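Local atomic coordinates of salmonella typhimurium DB7155 bacteriophage DET7 tailspike (Bacteriophage, PDB entry 2V5I), a protein that serves as the trimeric receptor-binding tailspike of the phage, and probably binds and hydrolyses host O-antigen with its parallel beta-helix domain. Residues V351-G356 with G401-P406; I371-C376 with D384-I389. All blocks are in the same frame, centred on the assembly; numbering follows the deposited sequence.

Contact 1: V351-G356 with G401-P406; sequences VQDCAG and GIKPQP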
loop_
_atom_site.group_PDB
_atom_site.type_symbol
_atom_site.label_atom_id
_atom_site.label_comp_id
_atom_site.label_asym_id
_atom_site.label_seq_id
_atom_site.Cartn_x
_atom_site.Cartn_y
_atom_site.Cartn_z
ATOM N N VAL A 351 11.042 1.931 -3.304
ATOM C CA VAL A 351 12.377 1.610 -3.782
ATOM C C VAL A 351 13.309 1.801 -2.581
ATOM O O VAL A 351 13.373 2.895 -2.015
ATOM C CB VAL A 351 12.782 2.531 -4.959
ATOM C CG1 VAL A 351 14.173 2.184 -5.412
ATOM C CG2 VAL A 351 11.826 2.391 -6.116
ATOM N N GLN A 352 14.050 0.771 -2.209
ATOM C CA GLN A 352 14.865 0.869 -1.003
ATOM C C GLN A 352 16.181 0.132 -1.185
ATOM O O GLN A 352 16.212 -0.968 -1.732
ATOM C CB GLN A 352 14.103 0.470 0.257
ATOM C CG GLN A 352 13.513 -0.827 0.292
ATOM C CD GLN A 352 12.377 -1.077 1.373
ATOM O OE1 GLN A 352 11.782 -0.177 2.067
ATOM N NE2 GLN A 352 12.089 -2.331 1.492
ATOM N N ASP A 353 17.275 0.787 -0.794
ATOM C CA ASP A 353 18.611 0.105 -0.704
ATOM C C ASP A 353 19.080 -0.312 -2.075
ATOM O O ASP A 353 19.451 -1.487 -2.260
ATOM C CB ASP A 353 18.570 -1.099 0.274
ATOM C CG ASP A 353 19.969 -1.522 0.790
ATOM O OD1 ASP A 353 20.919 -0.737 0.698
ATOM O OD2 ASP A 353 20.072 -2.640 1.329
ATOM N N CYS A 354 19.089 0.649 -3.005
ATOM C CA CYS A 354 19.569 0.422 -4.393
ATOM C C CYS A 354 20.980 0.957 -4.541
ATOM O O CYS A 354 21.362 1.991 -3.959
ATOM C CB CYS A 354 18.677 1.015 -5.474
ATOM S SG CYS A 354 17.066 0.139 -5.591
ATOM N N ALA A 355 21.829 0.174 -5.213
ATOM C CA ALA A 355 23.212 0.596 -5.432
ATOM C C ALA A 355 23.362 1.822 -6.319
ATOM O O ALA A 355 24.259 2.630 -6.097
ATOM C CB ALA A 355 24.030 -0.545 -6.005
ATOM N N GLY A 356 22.535 1.955 -7.358
ATOM C CA GLY A 356 22.448 3.188 -8.116
ATOM C C GLY A 356 21.214 4.036 -7.786
ATOM O O GLY A 356 20.657 3.947 -6.687
ATOM N N GLY A 401 16.818 7.195 4.233
ATOM C CA GLY A 401 16.918 5.972 4.976
ATOM C C GLY A 401 17.947 6.096 6.082
ATOM O O GLY A 401 18.167 7.207 6.601
ATOM N N ILE A 402 18.643 5.001 6.359
ATOM C CA ILE A 402 19.575 4.922 7.506
ATOM C C ILE A 402 21.058 4.978 7.115
ATOM O O ILE A 402 21.901 5.175 7.994
ATOM C CB ILE A 402 19.283 3.633 8.323
ATOM C CG1 ILE A 402 19.695 3.775 9.803
ATOM C CG2 ILE A 402 19.780 2.364 7.610
ATOM C CD1 ILE A 402 18.958 2.768 10.692
ATOM N N LYS A 403 21.366 4.800 5.849
ATOM C CA LYS A 403 22.754 4.781 5.402
ATOM C C LYS A 403 23.254 6.214 5.338
ATOM O O LYS A 403 22.488 7.160 5.078
ATOM C CB LYS A 403 22.867 4.113 4.020
ATOM C CG LYS A 403 22.483 2.619 4.014
ATOM C CD LYS A 403 22.917 1.861 2.743
ATOM C CE LYS A 403 22.923 0.347 3.015
ATOM N NZ LYS A 403 23.405 -0.479 1.896
ATOM N N PRO A 404 24.556 6.386 5.542
ATOM C CA PRO A 404 25.107 7.707 5.346
ATOM C C PRO A 404 24.925 8.136 3.909
ATOM O O PRO A 404 24.964 7.313 2.982
ATOM C CB PRO A 404 26.583 7.549 5.722
ATOM C CG PRO A 404 26.889 6.144 5.600
ATOM C CD PRO A 404 25.586 5.383 5.854
ATOM N N GLN A 405 24.765 9.436 3.698
ATOM C CA GLN A 405 24.525 9.921 2.331
ATOM C C GLN A 405 25.739 9.725 1.455
ATOM O O GLN A 405 26.862 9.942 1.892
ATOM C CB GLN A 405 24.146 11.404 2.354
ATOM C CG GLN A 405 22.768 11.693 2.907
ATOM C CD GLN A 405 21.655 11.336 1.950
ATOM O OE1 GLN A 405 21.843 11.299 0.728
ATOM N NE2 GLN A 405 20.492 11.018 2.497
ATOM N N PRO A 406 25.528 9.352 0.195
ATOM C CA PRO A 406 26.670 9.324 -0.720
ATOM C C PRO A 406 27.206 10.732 -0.965
ATOM O O PRO A 406 26.430 11.688 -0.970
ATOM C CB PRO A 406 26.084 8.778 -2.032
ATOM C CG PRO A 406 24.642 8.884 -1.919
ATOM C CD PRO A 406 24.270 8.973 -0.455
HETATM O O HOH W 1 22.367 -3.126 2.597
#

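Contact 2: I371-C376 with D384-I389; sequences ITVIDC and DQIIII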
loop_
_atom_site.group_PDB
_atom_site.type_symbol
_atom_site.label_atom_id
_atom_site.label_comp_id
_atom_site.label_asym_id
_atom_site.label_seq_id
_atom_site.Cartn_x
_atom_site.Cartn_y
_atom_site.Cartn_z
ATOM N N ILE A 371 5.144 7.730 -2.440
ATOM C CA ILE A 371 6.428 7.195 -2.982
ATOM C C ILE A 371 7.444 7.074 -1.843
ATOM O O ILE A 371 7.570 7.955 -1.007
ATOM C CB ILE A 371 7.018 8.144 -4.079
ATOM C CG1 ILE A 371 5.994 8.455 -5.187
ATOM C CG2 ILE A 371 8.248 7.528 -4.716
ATOM C CD1 ILE A 371 5.492 7.273 -5.969
ATOM N N THR A 372 8.201 5.984 -1.850
ATOM C CA THR A 372 9.327 5.831 -0.892
ATOM C C THR A 372 10.542 5.512 -1.739
ATOM O O THR A 372 10.506 4.559 -2.539
ATOM C CB THR A 372 9.057 4.631 0.070
ATOM O OG1 THR A 372 7.895 4.902 0.884
ATOM C CG2 THR A 372 10.240 4.323 0.950
ATOM N N VAL A 373 11.591 6.334 -1.665
ATOM C CA VAL A 373 12.863 6.063 -2.364
ATOM C C VAL A 373 13.964 6.383 -1.376
ATOM O O VAL A 373 14.344 7.556 -1.227
ATOM C CB VAL A 373 13.031 6.923 -3.647
ATOM C CG1 VAL A 373 14.328 6.552 -4.325
ATOM C CG2 VAL A 373 11.932 6.706 -4.607
ATOM N N ILE A 374 14.527 5.349 -0.750
ATOM C CA ILE A 374 15.393 5.544 0.404
ATOM C C ILE A 374 16.643 4.670 0.291
ATOM O O ILE A 374 16.578 3.575 -0.253
ATOM C CB ILE A 374 14.667 5.233 1.724
ATOM C CG1 ILE A 374 14.206 3.803 1.799
ATOM C CG2 ILE A 374 13.469 6.196 1.919
ATOM C CD1 ILE A 374 13.581 3.433 3.065
ATOM N N ASP A 375 17.771 5.182 0.829
ATOM C CA ASP A 375 19.053 4.423 0.851
ATOM C C ASP A 375 19.406 4.002 -0.571
ATOM O O ASP A 375 19.966 2.889 -0.800
ATOM C CB ASP A 375 18.949 3.252 1.842
ATOM C CG ASP A 375 19.081 3.702 3.270
ATOM O OD1 ASP A 375 19.674 4.772 3.472
ATOM O OD2 ASP A 375 18.553 3.025 4.180
ATOM N N CYS A 376 19.212 4.918 -1.514
ATOM C CA CYS A 376 19.630 4.677 -2.871
ATOM C C CYS A 376 20.997 5.331 -3.180
ATOM O O CYS A 376 21.569 6.074 -2.376
ATOM C CB CYS A 376 18.536 5.046 -3.898
ATOM S SG CYS A 376 17.124 3.889 -3.731
ATOM N N ASP A 384 22.040 11.500 -9.204
ATOM C CA ASP A 384 21.106 11.861 -8.184
ATOM C C ASP A 384 20.270 10.643 -7.808
ATOM O O ASP A 384 20.109 9.750 -8.627
ATOM C CB ASP A 384 20.211 12.973 -8.681
ATOM C CG ASP A 384 21.026 14.167 -9.218
ATOM O OD1 ASP A 384 22.011 14.557 -8.568
ATOM O OD2 ASP A 384 20.702 14.668 -10.311
ATOM N N GLN A 385 19.685 10.641 -6.619
ATOM C CA GLN A 385 18.890 9.489 -6.162
ATOM C C GLN A 385 17.530 9.428 -6.821
ATOM O O GLN A 385 17.028 8.321 -7.124
ATOM C CB GLN A 385 18.775 9.494 -4.657
ATOM C CG GLN A 385 20.130 9.253 -3.939
ATOM C CD GLN A 385 20.149 9.671 -2.489
ATOM O OE1 GLN A 385 19.211 9.436 -1.732
ATOM N NE2 GLN A 385 21.246 10.278 -2.085
ATOM N N ILE A 386 16.858 10.585 -6.914
ATOM C CA ILE A 386 15.516 10.677 -7.422
ATOM C C ILE A 386 15.566 11.772 -8.504
ATOM O O ILE A 386 15.860 12.921 -8.191
ATOM C CB ILE A 386 14.545 11.080 -6.279
ATOM C CG1 ILE A 386 14.536 10.035 -5.143
ATOM C CG2 ILE A 386 13.167 11.347 -6.807
ATOM C CD1 ILE A 386 14.034 10.621 -3.791
ATOM N N ILE A 387 15.257 11.433 -9.750
ATOM C CA ILE A 387 15.350 12.351 -10.890
ATOM C C ILE A 387 14.004 12.373 -11.598
ATOM O O ILE A 387 13.448 11.317 -11.904
ATOM C CB ILE A 387 16.393 11.835 -11.872
ATOM C CG1 ILE A 387 17.773 11.837 -11.210
ATOM C CG2 ILE A 387 16.349 12.656 -13.185
ATOM C CD1 ILE A 387 18.692 10.685 -11.690
ATOM N N ILE A 388 13.440 13.572 -11.773
ATOM C CA ILE A 388 12.264 13.787 -12.586
ATOM C C ILE A 388 12.636 14.911 -13.535
ATOM O O ILE A 388 13.050 15.968 -13.100
ATOM C CB ILE A 388 11.009 14.184 -11.764
ATOM C CG1 ILE A 388 10.707 13.121 -10.692
ATOM C CG2 ILE A 388 9.818 14.393 -12.687
ATOM C CD1 ILE A 388 9.567 13.503 -9.764
ATOM N N ILE A 389 12.431 14.713 -14.839
ATOM C CA ILE A 389 12.899 15.693 -15.835
ATOM C C ILE A 389 11.890 16.788 -16.129
ATOM O O ILE A 389 12.249 17.961 -16.142
ATOM C CB ILE A 389 13.228 14.989 -17.166
ATOM C CG1 ILE A 389 14.326 13.965 -16.959
ATOM C CG2 ILE A 389 13.592 16.012 -18.251
ATOM C CD1 ILE A 389 15.672 14.521 -16.472
HETATM O O HOH W 2 17.366 7.381 -1.705
#

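Contact 1: V351-G356 with G401-P406
Asp353 and Lys403 meet because their torsions bring the two side-chain ends together: CG of Asp353 stands anti to its own N (chi1 -160°), whereas Lys403 turns CG beside its N and then runs almost fully extended out to the ammonium group. The two side chains cross at about a right angle. Lys403 NZ donates to Asp353 OD1 over 2.8 Å, a salt bridge made on the syn lone pair, the side that faces the other carboxylate oxygen. Behind the ammonium, Lys403 CE also lies close, 3.2 Å from Asp353 OD1. Asp353 OD2 is joined to Lys403 NZ through a water, which donates to OD2 at 2.7 Å. The same water accepts from Lys403 NZ at 2.9 Å. Both carboxylate oxygens therefore serve the same lysine, one directly and one by way of the water.

The pair belongs to the parallel beta-helix of the P22-type tailspike family. Asp353 sits in the turn just past strand 345-352, with backbone angles in the left-handed helical region (66/52°), and Lys403 lies in the loop between strands 393-398 and 412-414. The bridge thus passes over the intervening turn after strand 371-374, whose Asp375 takes hydrogen bonds from the backbone N atoms of Ile402 and Lys403. Tyr378 from the same region packs against Asp353 and forms a cation-pi pair with Lys403. Tyr345 of a second subunit packs on Asp353, placing the salt bridge beside a subunit interface.

Contact 2: I371-C376 with D384-I389
Val373 of strand 371-374 and Ile386 of strand 386-388 pack against each other through apolar side chains. Val373 CG1 lies 3.6 Å from Ile386 CG1, and CB of Val373 is 3.8 Å from the CD1 methyl of Ile386. The two chains lie alongside each other, pointing opposite ways. Ile386 holds CG1 beside its own N (chi1 -61°) and extends to CD1, laying the longer branch alongside the valine. Ala399 and Ile412 also pack on Ile386.

Van der Waals contact continues at Gln385, whose CG lies 3.8 Å from Cys376 O.

The polar link is a water held among buried residues. It donates to Val373 O at 3.1 Å and to Gln385 OE1 at 2.8 Å, and accepts from Cys376 N at 3.1 Å. The other end of the amide, NE2 of Gln385, is bonded to Gln405 OE1, fixing the amide from both ends.

With strands that pair in different sheets of the beta-helix, the contact joins two strands of one coil on its inner side. Its chemistry implies that the direct contact is apolar, and that the water gives Val373 O and Cys376 N partners that the packing itself does not supply.

Overall arrangement
Contact 2 lies in the core, with all four touching residues buried, whereas contact 1 is a surface contact of two partly exposed residues. Their centres are 9 Å apart, and strands 345-352 and 371-374, which each carry one segment, are parallel neighbours, probably hydrogen-bonded through Val351 N and Thr372 O. Contact 2 connects strands of different sheets within one coil; contact 1 links turns two coils apart at the surface, past the turn after strand 371-374. Each includes a bridging water, but in contact 1 it supplements a direct ionic bond, while in contact 2 it accompanies apolar packing and links mainly backbone groups. Gln405 and Asp375 tie the two together, and both contacts touch the second subunit.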